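Hut operon positive regulatory protein (Bacillus subtilis, PDB 4H4L) binds regulatory sequences on the hut mRNA in the presence of histidine, suppresses transcription termination and so switches on the operon for histidine utilization. Local coordinates at residues V86-M91 with H138-V143; L96-G101 with G127-P132. The protein carries 1 engineered substitution. One frame throughout, in Å; residues are numbered along the deposited sequence.

Contact 1. Residues V86-M91 with H138-V143. With ZN (zinc ion), chain R; HIS (histidine), chain Q.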
ATOM      1  N   VAL A  86      -4.204   3.611 -12.647  1.00 36.41           N
ATOM      2  CA  VAL A  86      -5.640   3.346 -12.757  1.00 34.86           C
ATOM      3  C   VAL A  86      -6.324   3.173 -11.398  1.00 36.37           C
ATOM      4  O   VAL A  86      -7.440   3.678 -11.189  1.00 37.51           O
ATOM      5  CB  VAL A  86      -5.913   2.118 -13.632  1.00 32.63           C
ATOM      6  CG1 VAL A  86      -7.383   1.704 -13.550  1.00 29.79           C
ATOM      7  CG2 VAL A  86      -5.500   2.414 -15.065  1.00 30.66           C
ATOM      8  N   THR A  87      -5.663   2.468 -10.478  1.00 35.04           N
ATOM      9  CA  THR A  87      -6.355   1.978  -9.284  1.00 34.97           C
ATOM     10  C   THR A  87      -6.133   2.809  -8.019  1.00 38.08           C
ATOM     11  O   THR A  87      -6.986   2.804  -7.151  1.00 42.37           O
ATOM     12  CB  THR A  87      -6.001   0.529  -9.025  1.00 34.50           C
ATOM     13  OG1 THR A  87      -4.597   0.456  -8.844  1.00 38.41           O
ATOM     14  CG2 THR A  87      -6.380  -0.335 -10.216  1.00 33.04           C
ATOM     15  N   ARG A  88      -4.995   3.500  -7.916  1.00 37.75           N
ATOM     16  CA  ARG A  88      -4.748   4.509  -6.870  1.00 39.81           C
ATOM     17  C   ARG A  88      -4.769   4.009  -5.400  1.00 42.71           C
ATOM     18  O   ARG A  88      -5.541   4.510  -4.580  1.00 41.93           O
ATOM     19  CB  ARG A  88      -5.664   5.744  -7.072  1.00 36.58           C
ATOM     20  CG  ARG A  88      -5.106   6.668  -8.165  1.00 39.04           C
ATOM     21  CD  ARG A  88      -6.162   7.255  -9.085  1.00 33.36           C
ATOM     22  NE  ARG A  88      -7.032   6.208  -9.604  1.00 36.11           N
ATOM     23  CZ  ARG A  88      -8.291   6.023  -9.207  1.00 35.50           C
ATOM     24  NH1 ARG A  88      -8.803   6.846  -8.304  1.00 34.24           N
ATOM     25  NH2 ARG A  88      -9.025   5.022  -9.705  1.00 30.06           N
ATOM     26  N   GLY A  89      -3.921   3.026  -5.081  1.00 42.53           N
ATOM     27  CA  GLY A  89      -3.729   2.600  -3.696  1.00 37.34           C
ATOM     28  C   GLY A  89      -4.055   1.160  -3.416  1.00 37.45           C
ATOM     29  O   GLY A  89      -3.324   0.470  -2.724  1.00 41.84           O
ATOM     30  N   GLU A  90      -5.177   0.698  -3.929  1.00 40.16           N
ATOM     31  CA  GLU A  90      -5.512  -0.709  -3.857  1.00 40.57           C
ATOM     32  C   GLU A  90      -5.739  -1.100  -5.289  1.00 39.48           C
ATOM     33  O   GLU A  90      -6.546  -0.473  -5.987  1.00 38.58           O
ATOM     34  CB  GLU A  90      -6.783  -0.946  -3.030  1.00 42.04           C
ATOM     35  CG  GLU A  90      -6.667  -0.519  -1.561  1.00 53.09           C
ATOM     36  CD  GLU A  90      -5.629  -1.302  -0.725  1.00 60.62           C
ATOM     37  OE1 GLU A  90      -5.408  -2.526  -0.964  1.00 57.23           O
ATOM     38  OE2 GLU A  90      -5.028  -0.676   0.196  1.00 62.95           O
ATOM     39  N   MET A  91      -5.027  -2.134  -5.718  1.00 38.89           N
ATOM     40  CA  MET A  91      -5.068  -2.576  -7.101  1.00 42.82           C
ATOM     41  C   MET A  91      -6.130  -3.644  -7.187  1.00 43.30           C
ATOM     42  O   MET A  91      -5.826  -4.817  -7.427  1.00 44.87           O
ATOM     43  CB  MET A  91      -3.705  -3.108  -7.546  1.00 44.05           C
ATOM     44  CG  MET A  91      -3.497  -3.033  -9.048  1.00 48.79           C
ATOM     45  SD  MET A  91      -1.836  -3.557  -9.566  1.00 53.87           S
ATOM     46  CE  MET A  91      -0.884  -2.158  -8.982  1.00 52.77           C
ATOM     47  N   HIS A 138     -15.964   7.902 -13.777  1.00 46.50           N
ATOM     48  CA  HIS A 138     -15.062   8.980 -14.092  1.00 45.73           C
ATOM     49  C   HIS A 138     -13.864   8.387 -14.762  1.00 45.20           C
ATOM     50  O   HIS A 138     -13.776   7.178 -14.922  1.00 42.01           O
ATOM     51  CB  HIS A 138     -14.732   9.885 -12.880  1.00 44.98           C
ATOM     52  CG  HIS A 138     -13.893   9.241 -11.777  1.00 44.90           C
ATOM     53  ND1 HIS A 138     -12.629   8.799 -11.969  1.00 43.49           N
ATOM     54  CD2 HIS A 138     -14.170   9.054 -10.422  1.00 39.25           C
ATOM     55  CE1 HIS A 138     -12.144   8.331 -10.803  1.00 38.29           C
ATOM     56  NE2 HIS A 138     -13.089   8.497  -9.859  1.00 38.94           N
ATOM     57  N   GLU A 139     -12.937   9.222 -15.196  1.00 47.76           N
ATOM     58  CA  GLU A 139     -11.903   8.736 -16.087  1.00 49.71           C
ATOM     59  C   GLU A 139     -10.805   8.069 -15.320  1.00 48.62           C
ATOM     60  O   GLU A 139     -10.792   8.131 -14.077  1.00 43.58           O
ATOM     61  CB  GLU A 139     -11.340   9.868 -16.929  1.00 49.63           C
ATOM     62  CG  GLU A 139     -12.175  10.166 -18.154  1.00 52.56           C
ATOM     63  CD  GLU A 139     -12.033  11.613 -18.577  1.00 51.23           C
ATOM     64  OE1 GLU A 139     -11.338  11.893 -19.578  1.00 45.19           O
ATOM     65  OE2 GLU A 139     -12.591  12.468 -17.862  1.00 51.15           O
ATOM     66  N   THR A 140      -9.884   7.438 -16.068  1.00 48.60           N
ATOM     67  CA  THR A 140      -8.695   6.832 -15.462  1.00 42.02           C
ATOM     68  C   THR A 140      -7.493   6.635 -16.363  1.00 47.88           C
ATOM     69  O   THR A 140      -7.577   6.547 -17.607  1.00 51.19           O
ATOM     70  CB  THR A 140      -9.009   5.528 -14.760  1.00 38.01           C
ATOM     71  OG1 THR A 140      -7.956   5.254 -13.857  1.00 35.51           O
ATOM     72  CG2 THR A 140      -9.126   4.417 -15.749  1.00 37.74           C
ATOM     73  N   PHE A 141      -6.341   6.572 -15.717  1.00 45.64           N
ATOM     74  CA  PHE A 141      -5.130   6.694 -16.450  1.00 43.75           C
ATOM     75  C   PHE A 141      -3.954   6.121 -15.696  1.00 40.43           C
ATOM     76  O   PHE A 141      -3.841   6.313 -14.496  1.00 39.38           O
ATOM     77  CB  PHE A 141      -4.909   8.176 -16.703  1.00 53.19           C
ATOM     78  CG  PHE A 141      -4.090   8.448 -17.898  1.00 60.41           C
ATOM     79  CD1 PHE A 141      -4.706   8.772 -19.095  1.00 64.87           C
ATOM     80  CD2 PHE A 141      -2.701   8.358 -17.838  1.00 64.91           C
ATOM     81  CE1 PHE A 141      -3.945   9.006 -20.221  1.00 71.98           C
ATOM     82  CE2 PHE A 141      -1.930   8.589 -18.957  1.00 65.03           C
ATOM     83  CZ  PHE A 141      -2.555   8.913 -20.149  1.00 71.48           C
ATOM     84  N   GLY A 142      -3.068   5.441 -16.413  1.00 39.21           N
ATOM     85  CA  GLY A 142      -1.882   4.845 -15.816  1.00 38.80           C
ATOM     86  C   GLY A 142      -0.799   4.567 -16.840  1.00 39.43           C
ATOM     87  O   GLY A 142      -1.093   4.119 -17.961  1.00 44.60           O
ATOM     88  N   VAL A 143       0.451   4.825 -16.462  1.00 38.99           N
ATOM     89  CA  VAL A 143       1.589   4.580 -17.350  1.00 43.54           C
ATOM     90  C   VAL A 143       2.743   3.830 -16.699  1.00 40.68           C
ATOM     91  O   VAL A 143       3.360   4.319 -15.772  1.00 43.17           O
ATOM     92  CB  VAL A 143       2.122   5.889 -17.971  1.00 41.50           C
ATOM     93  CG1 VAL A 143       3.228   5.594 -18.953  1.00 42.66           C
ATOM     94  CG2 VAL A 143       0.996   6.598 -18.695  1.00 48.89           C
TER
HETATM   95 ZN    ZN R 202     -13.147   8.481  -7.706  1.00 48.16          ZN
HETATM   96  N   HIS Q 201     -17.032   2.054  -7.360  1.00 51.77           N
HETATM   97  CA  HIS Q 201     -16.477   3.421  -7.537  1.00 47.80           C
HETATM   98  C   HIS Q 201     -17.564   4.231  -8.083  1.00 48.89           C
HETATM   99  O   HIS Q 201     -18.674   4.014  -7.629  1.00 49.70           O
HETATM  100  CB  HIS Q 201     -15.305   3.427  -8.507  1.00 51.63           C
HETATM  101  CG  HIS Q 201     -14.323   4.580  -8.317  1.00 49.74           C
HETATM  102  ND1 HIS Q 201     -12.980   4.386  -8.151  1.00 49.50           N
HETATM  103  CD2 HIS Q 201     -14.515   5.936  -8.284  1.00 46.37           C
HETATM  104  CE1 HIS Q 201     -12.374   5.559  -8.024  1.00 41.17           C
HETATM  105  NE2 HIS Q 201     -13.301   6.494  -8.126  1.00 44.99           N
HETATM  106  OXT HIS Q 201     -17.353   5.078  -8.957  1.00 50.24           O
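Val-86 and Thr-140 carry the packing, their side chains crossing at about a right angle. Val-86 CG1 stands anti to the backbone N (chi1 170°), and this sets it across the threonine, near both OG1 and CG2. Val-86 CG1 lies 3.6 Å from Thr-140 OG1 and 3.9 Å from Thr-140 CG2. The other branch, Val-86 CG2, also lies 4.1 Å from Gly-142 N. The helix end sits close here: a CB on Gly-142 would be tight against Val-86 N.

The polar contacts gather at the carbonyl of Val-86. Thr-140 OG1 is 3.1 Å from Val-86 O. Arg-88 turns back on the same oxygen. It is the first residue past the helix to leave helical angles, its phi is positive, and its chain bends at chi2 and chi3. Arg-88 NH2 donates to Val-86 O over 2.6 Å with an N-H...O angle of 155°, and NE adds a weak bond. The oxygen lies in the guanidinium plane, so these two bonds should hold the group's rotation. Arg-88 NH1 forms a salt bridge with Glu-81 of the second subunit.

The third kind of interaction is metal binding. His-138 NE2 binds the zinc ion at 2.1 Å. On the other side of the ring, His-138 ND1 donates to Glu-139 O over 2.9 Å, in the carbonyl plane and on a lone pair. This bond and the zinc bond probably set the ring's rotation together. The bound histidine binds the zinc through its own NE2 and presents CE1 to the guanidinium edge of Arg-88. His-73 and His-77 of the third subunit complete the metal site. The arrangement is an intersubunit zinc site in which the effector histidine is itself a metal ligand.

Contact 2. Residues L96-G101 with G127-P132. With HIS (histidine), chain Q.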
ATOM      1  N   LEU A  96     -13.467  -4.364  -4.799  1.00 31.12           N
ATOM      2  CA  LEU A  96     -13.835  -3.084  -4.199  1.00 33.39           C
ATOM      3  C   LEU A  96     -14.992  -2.391  -4.931  1.00 36.72           C
ATOM      4  O   LEU A  96     -15.107  -1.153  -4.843  1.00 35.74           O
ATOM      5  CB  LEU A  96     -12.656  -2.121  -4.144  1.00 35.38           C
ATOM      6  CG  LEU A  96     -11.636  -2.294  -3.027  1.00 38.45           C
ATOM      7  CD1 LEU A  96     -10.593  -1.201  -3.154  1.00 35.10           C
ATOM      8  CD2 LEU A  96     -12.322  -2.289  -1.663  1.00 37.30           C
ATOM      9  N   LEU A  97     -15.812  -3.194  -5.642  1.00 33.50           N
ATOM     10  CA  LEU A  97     -17.054  -2.774  -6.257  1.00 31.53           C
ATOM     11  C   LEU A  97     -16.804  -1.624  -7.206  1.00 32.99           C
ATOM     12  O   LEU A  97     -17.543  -0.638  -7.232  1.00 34.62           O
ATOM     13  CB  LEU A  97     -18.110  -2.390  -5.208  1.00 30.74           C
ATOM     14  CG  LEU A  97     -19.588  -2.185  -5.623  1.00 29.83           C
ATOM     15  CD1 LEU A  97     -20.294  -3.466  -6.027  1.00 28.43           C
ATOM     16  CD2 LEU A  97     -20.359  -1.619  -4.468  1.00 30.78           C
ATOM     17  N   ARG A  98     -15.735  -1.743  -7.974  1.00 34.76           N
ATOM     18  CA  ARG A  98     -15.547  -0.870  -9.114  1.00 35.74           C
ATOM     19  C   ARG A  98     -15.085  -1.678 -10.306  1.00 41.50           C
ATOM     20  O   ARG A  98     -14.684  -2.879 -10.183  1.00 35.75           O
ATOM     21  CB  ARG A  98     -14.557   0.248  -8.809  1.00 33.79           C
ATOM     22  CG  ARG A  98     -13.168  -0.241  -8.554  1.00 32.87           C
ATOM     23  CD  ARG A  98     -12.383   0.855  -7.910  1.00 31.97           C
ATOM     24  NE  ARG A  98     -11.089   0.395  -7.451  1.00 29.08           N
ATOM     25  CZ  ARG A  98     -10.138   1.202  -6.987  1.00 29.54           C
ATOM     26  NH1 ARG A  98     -10.341   2.517  -6.957  1.00 32.32           N
ATOM     27  NH2 ARG A  98      -8.981   0.702  -6.570  1.00 27.39           N
ATOM     28  N   THR A  99     -15.139  -1.016 -11.463  1.00 40.98           N
ATOM     29  CA  THR A  99     -14.862  -1.668 -12.727  1.00 41.54           C
ATOM     30  C   THR A  99     -14.270  -0.682 -13.707  1.00 44.60           C
ATOM     31  O   THR A  99     -14.441   0.535 -13.526  1.00 49.12           O
ATOM     32  CB  THR A  99     -16.135  -2.312 -13.290  1.00 45.94           C
ATOM     33  OG1 THR A  99     -15.781  -3.150 -14.388  1.00 51.41           O
ATOM     34  CG2 THR A  99     -17.159  -1.273 -13.736  1.00 41.86           C
ATOM     35  N   VAL A 100     -13.548  -1.214 -14.699  1.00 46.20           N
ATOM     36  CA  VAL A 100     -12.860  -0.434 -15.723  1.00 45.21           C
ATOM     37  C   VAL A 100     -13.318  -0.764 -17.144  1.00 46.72           C
ATOM     38  O   VAL A 100     -13.604  -1.901 -17.483  1.00 46.47           O
ATOM     39  CB  VAL A 100     -11.347  -0.664 -15.706  1.00 48.51           C
ATOM     40  CG1 VAL A 100     -10.704  -0.062 -14.473  1.00 49.39           C
ATOM     41  CG2 VAL A 100     -11.040  -2.145 -15.791  1.00 50.87           C
ATOM     42  N   GLY A 101     -13.370   0.259 -17.980  1.00 45.80           N
ATOM     43  CA  GLY A 101     -13.427   0.079 -19.413  1.00 40.84           C
ATOM     44  C   GLY A 101     -12.164   0.769 -19.902  1.00 46.16           C
ATOM     45  O   GLY A 101     -12.095   2.023 -19.943  1.00 37.86           O
ATOM     46  N   GLY A 127      -9.225   5.160 -19.885  1.00 43.89           N
ATOM     47  CA  GLY A 127     -10.625   4.789 -19.922  1.00 40.20           C
ATOM     48  C   GLY A 127     -11.346   5.225 -18.673  1.00 40.77           C
ATOM     49  O   GLY A 127     -10.976   6.175 -18.022  1.00 43.81           O
ATOM     50  N   THR A 128     -12.409   4.538 -18.335  1.00 42.89           N
ATOM     51  CA  THR A 128     -13.093   4.888 -17.118  1.00 47.89           C
ATOM     52  C   THR A 128     -13.008   3.810 -16.038  1.00 48.87           C
ATOM     53  O   THR A 128     -12.610   2.665 -16.298  1.00 49.16           O
ATOM     54  CB  THR A 128     -14.565   5.144 -17.366  1.00 45.66           C
ATOM     55  OG1 THR A 128     -15.195   3.877 -17.538  1.00 49.71           O
ATOM     56  CG2 THR A 128     -14.754   6.033 -18.584  1.00 43.63           C
ATOM     57  N   ILE A 129     -13.385   4.243 -14.837  1.00 45.36           N
ATOM     58  CA  ILE A 129     -13.494   3.453 -13.650  1.00 42.08           C
ATOM     59  C   ILE A 129     -14.764   3.976 -12.979  1.00 42.04           C
ATOM     60  O   ILE A 129     -15.062   5.180 -13.052  1.00 39.37           O
ATOM     61  CB  ILE A 129     -12.252   3.639 -12.755  1.00 46.93           C
ATOM     62  CG1 ILE A 129     -12.233   2.584 -11.634  1.00 45.57           C
ATOM     63  CG2 ILE A 129     -12.134   5.086 -12.257  1.00 44.85           C
ATOM     64  CD1 ILE A 129     -10.849   2.302 -11.103  1.00 44.72           C
ATOM     65  N   GLY A 130     -15.530   3.075 -12.362  1.00 36.46           N
ATOM     66  CA  GLY A 130     -16.825   3.450 -11.794  1.00 39.06           C
ATOM     67  C   GLY A 130     -17.534   2.232 -11.244  1.00 41.30           C
ATOM     68  O   GLY A 130     -16.969   1.124 -11.236  1.00 41.61           O
ATOM     69  N   ALA A 131     -18.766   2.448 -10.791  1.00 42.73           N
ATOM     70  CA  ALA A 131     -19.540   1.430 -10.105  1.00 45.85           C
ATOM     71  C   ALA A 131     -19.969   0.368 -11.084  1.00 51.73           C
ATOM     72  O   ALA A 131     -20.066   0.662 -12.283  1.00 59.07           O
ATOM     73  CB  ALA A 131     -20.753   2.051  -9.441  1.00 46.37           C
ATOM     74  N   PRO A 132     -20.240  -0.870 -10.586  1.00 53.55           N
ATOM     75  CA  PRO A 132     -20.575  -2.008 -11.459  1.00 55.57           C
ATOM     76  C   PRO A 132     -21.727  -1.717 -12.413  1.00 56.92           C
ATOM     77  O   PRO A 132     -21.797  -2.325 -13.482  1.00 61.18           O
ATOM     78  CB  PRO A 132     -20.958  -3.109 -10.470  1.00 54.54           C
ATOM     79  CG  PRO A 132     -20.147  -2.781  -9.266  1.00 53.70           C
ATOM     80  CD  PRO A 132     -20.225  -1.284  -9.169  1.00 49.18           C
TER
HETATM   81  N   HIS Q 201     -17.032   2.054  -7.360  1.00 51.77           N
HETATM   82  CA  HIS Q 201     -16.477   3.421  -7.537  1.00 47.80           C
HETATM   83  C   HIS Q 201     -17.564   4.231  -8.083  1.00 48.89           C
HETATM   84  O   HIS Q 201     -18.674   4.014  -7.629  1.00 49.70           O
HETATM   85  CB  HIS Q 201     -15.305   3.427  -8.507  1.00 51.63           C
HETATM   86  CG  HIS Q 201     -14.323   4.580  -8.317  1.00 49.74           C
HETATM   87  ND1 HIS Q 201     -12.980   4.386  -8.151  1.00 49.50           N
HETATM   88  CD2 HIS Q 201     -14.515   5.936  -8.284  1.00 46.37           C
HETATM   89  CE1 HIS Q 201     -12.374   5.559  -8.024  1.00 41.17           C
HETATM   90  NE2 HIS Q 201     -13.301   6.494  -8.126  1.00 44.99           N
HETATM   91  OXT HIS Q 201     -17.353   5.078  -8.957  1.00 50.24           O
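Thr-99 and Gly-130 exchange two backbone hydrogen bonds, the shorter from Thr-99 N to Gly-130 O at 2.8 Å. Gly-101 and Thr-128 form the next hydrogen-bonded pair. Between them lies the non-hydrogen-bonded pair of Val-100 and Ile-129. CA-H...O contacts support these antiparallel bonds.

The buried, well-packed face bears Val-100 and Ile-129, together with Arg-98. Ile-129 CD1 reaches both neighbours: it is 3.8 Å from Arg-98 CD and 4.1 Å from Val-100 CG1. Arg-98 CG sits between its backbone N and carbonyl carbon (chi1 65°), and from there the chain runs extended past the bound histidine. Arg-98 NH1 meets the ligand's ND1 edge-on, in the guanidinium plane, through a weak hydrogen bond of 3.4 Å. The N-H...N angle is 164°. The guanidinium is also held by its own chain, through NE to Leu-92 O and NH2 to Thr-87 O. An alanine here would probably leave the carbonyls of Leu-92 and Thr-87 and the ligand ND1 without this donor, and open a gap beside Ile-129 CD1. The backbone end of the ligand is lined by Leu-97 and Ala-131, with Leu-97 O 2.7 Å from the ligand N and Ala-131 CB 3.4 Å from the ligand O.

The solvent side bears Thr-99 and Thr-128, both partly exposed. At the sheet's end Leu-97 crosses Pro-132 at about a right angle. They pack closely although Pro-132 is exposed, with Leu-97 CD1 3.3 Å from Pro-132 CG.

The two strands form the hairpin 99-109 and 120-130, in the middle of the sheet. Strand 36-44 flanks the first and strand 137-147 the second. Tyr-76, on helix 70-87 of the third subunit, packs on Arg-98.

In the fold
Contacts 1 and 2 share one histidine pocket and one sheet, in which strands 120-130 and 137-147 are neighbours. Their centres are about 10 Å apart. Contact 1 is wholly buried and joins the end of helix 70-87 to an outer strand of the chain's sheet. Contact 2 is only partly buried and joins the two inner strands. Regular backbone hydrogen bonds hold contact 2. Contact 1 has no clear hydrogen bond across it. It relies on packing of Val-86 on Thr-140, and on the ligand, which touches Arg-88 and shares its zinc with His-138. Between the contacts, His-138 N makes a probable hydrogen bond to Ile-129 O. Both also touch the third subunit.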